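Local coordinates for protein geranylgeranyl pyrophosphate synthase (Geoglobus acetivorans, PDB 5JFQ) that builds geranylgeranyl diphosphate, with lesser amounts of farnesyl diphosphate, by adding isopentenyl diphosphate units stepwise to dimethylallyl diphosphate with the help of magnesium, at residues 47-52 with 72-77. Numbering follows the deposited sequence.
Sequences LRPVIT and AIETVH
Arg48 lays its guanidinium flat on the imidazole of His77: the two planes are only 17° apart and their centres 3.9 Å. The overlap is offset, since NH1 sits over the face of the His77 ring near its rim, with CE1 as its nearest atom. No hydrogen bond joins them: NH1 of Arg48 lies 3.3 Å from ND1 of His77, but it comes from above the ring plane, at a poor angle for donation. Further back, CD of Arg48 makes a CH-pi contact over the His77 ring, 4.2 Å from its centroid. The His77 ring is placed for this by chi1 of -176°, which sets CG anti to the backbone N. NH2 of Arg48 makes a weak hydrogen bond to the carbonyl of Thr176 on helix 165-190. Were Arg48 replaced by an alanine, this face of His77 would probably lose its stacking partner and the imidazole would be freer to turn. Next to the stack, CB of Arg48 meets CG2 of Ile73 at 3.9 Å. Pro49 and Glu74 have the nearest CA atoms across the two segments, 5.9 Å apart; CG and CD of the proline ring pack against CB and OE1 of Glu74, whose OE2 forms a salt bridge with Arg46. The segments 47-52 and 72-77, on helices 47-58 and 67-88, run nearly antiparallel, their axes at 160° and 8.4 Å apart at closest approach, within the mainly helical fold of trans-prenyl diphosphate synthases. Both Arg48 and His77 probably bind isopentenyl diphosphate, as in related synthases, so the stacked pair is consistent with part of that substrate's binding site.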
loop_
_atom_site.group_PDB
_atom_site.type_symbol
_atom_site.label_atom_id
_atom_site.label_comp_id
_atom_site.label_asym_id
_atom_site.label_seq_id
_atom_site.Cartn_x
_atom_site.Cartn_y
_atom_site.Cartn_z
ATOM N N LEU B 47 13.072 1.891 16.097
ATOM C CA LEU B 47 14.455 1.534 15.811
ATOM C C LEU B 47 14.912 2.087 14.466
ATOM O O LEU B 47 15.902 2.830 14.383
ATOM C CB LEU B 47 14.604 0.024 15.843
ATOM C CG LEU B 47 16.019 -0.524 15.943
ATOM C CD1 LEU B 47 16.814 0.284 16.940
ATOM C CD2 LEU B 47 15.913 -1.968 16.409
ATOM N N ARG B 48 14.193 1.726 13.398
ATOM C CA ARG B 48 14.585 2.129 12.046
ATOM C C ARG B 48 14.678 3.646 11.871
ATOM O O ARG B 48 15.664 4.116 11.277
ATOM C CB ARG B 48 13.622 1.482 11.045
ATOM C CG ARG B 48 13.455 -0.010 11.271
ATOM C CD ARG B 48 12.112 -0.536 10.776
ATOM N NE ARG B 48 12.252 -1.891 10.244
ATOM C CZ ARG B 48 12.049 -2.999 10.957
ATOM N NH1 ARG B 48 11.688 -2.880 12.234
ATOM N NH2 ARG B 48 12.202 -4.214 10.396
ATOM N N PRO B 49 13.717 4.457 12.336
ATOM C CA PRO B 49 13.929 5.915 12.317
ATOM C C PRO B 49 15.251 6.351 12.927
ATOM O O PRO B 49 15.958 7.190 12.346
ATOM C CB PRO B 49 12.740 6.444 13.135
ATOM C CG PRO B 49 11.706 5.405 13.028
ATOM C CD PRO B 49 12.365 4.101 12.795
ATOM N N VAL B 50 15.591 5.813 14.105
ATOM C CA VAL B 50 16.832 6.191 14.775
ATOM C C VAL B 50 18.025 5.785 13.925
ATOM O O VAL B 50 19.025 6.503 13.848
ATOM C CB VAL B 50 16.898 5.572 16.188
ATOM C CG1 VAL B 50 18.260 5.805 16.815
ATOM C CG2 VAL B 50 15.826 6.155 17.071
ATOM N N ILE B 51 17.931 4.642 13.253
ATOM C CA ILE B 51 19.012 4.288 12.348
ATOM C C ILE B 51 19.119 5.312 11.227
ATOM O O ILE B 51 20.220 5.601 10.740
ATOM C CB ILE B 51 18.807 2.857 11.830
ATOM C CG1 ILE B 51 18.847 1.911 13.019
ATOM C CG2 ILE B 51 19.869 2.489 10.820
ATOM C CD1 ILE B 51 18.531 0.467 12.706
ATOM N N THR B 52 17.999 5.918 10.830
ATOM C CA THR B 52 18.052 6.872 9.725
ATOM C C THR B 52 18.690 8.185 10.165
ATOM O O THR B 52 19.522 8.754 9.446
ATOM C CB THR B 52 16.643 7.084 9.160
ATOM O OG1 THR B 52 16.161 5.828 8.658
ATOM C CG2 THR B 52 16.633 8.122 8.024
ATOM N N ALA B 72 9.008 8.232 7.329
ATOM C CA ALA B 72 8.394 7.436 6.271
ATOM C C ALA B 72 8.662 5.956 6.470
ATOM O O ALA B 72 7.760 5.129 6.309
ATOM C CB ALA B 72 8.889 7.877 4.896
ATOM N N ILE B 73 9.893 5.608 6.816
ATOM C CA ILE B 73 10.229 4.210 7.023
ATOM C C ILE B 73 9.505 3.651 8.244
ATOM O O ILE B 73 9.010 2.517 8.216
ATOM C CB ILE B 73 11.751 4.066 7.118
ATOM C CG1 ILE B 73 12.340 4.356 5.741
ATOM C CG2 ILE B 73 12.129 2.688 7.652
ATOM C CD1 ILE B 73 13.753 3.923 5.591
ATOM N N GLU B 74 9.397 4.435 9.322
ATOM C CA GLU B 74 8.630 3.966 10.474
ATOM C C GLU B 74 7.178 3.743 10.099
ATOM O O GLU B 74 6.535 2.802 10.583
ATOM C CB GLU B 74 8.711 4.956 11.635
ATOM C CG GLU B 74 7.913 4.530 12.874
ATOM C CD GLU B 74 8.536 3.359 13.626
ATOM O OE1 GLU B 74 9.635 2.923 13.254
ATOM O OE2 GLU B 74 7.923 2.869 14.594
ATOM N N THR B 75 6.653 4.597 9.222
ATOM C CA THR B 75 5.290 4.435 8.742
ATOM C C THR B 75 5.135 3.131 7.968
ATOM O O THR B 75 4.165 2.388 8.177
ATOM C CB THR B 75 4.919 5.653 7.894
ATOM O OG1 THR B 75 5.310 6.838 8.596
ATOM C CG2 THR B 75 3.420 5.699 7.611
ATOM N N VAL B 76 6.088 2.828 7.082
ATOM C CA VAL B 76 6.100 1.526 6.421
ATOM C C VAL B 76 6.110 0.411 7.456
ATOM O O VAL B 76 5.330 -0.547 7.367
ATOM C CB VAL B 76 7.300 1.397 5.464
ATOM C CG1 VAL B 76 7.460 -0.075 5.032
ATOM C CG2 VAL B 76 7.113 2.292 4.255
ATOM N N HIS B 77 6.962 0.536 8.445
ATOM C CA HIS B 77 7.042 -0.482 9.435
ATOM C C HIS B 77 5.721 -0.684 10.091
ATOM O O HIS B 77 5.318 -1.788 10.278
ATOM C CB HIS B 77 8.125 -0.183 10.451
ATOM C CG HIS B 77 8.315 -1.259 11.471
ATOM N ND1 HIS B 77 8.623 -2.553 11.138
ATOM C CD2 HIS B 77 8.218 -1.233 12.814
ATOM C CE1 HIS B 77 8.711 -3.275 12.231
ATOM N NE2 HIS B 77 8.472 -2.496 13.260
#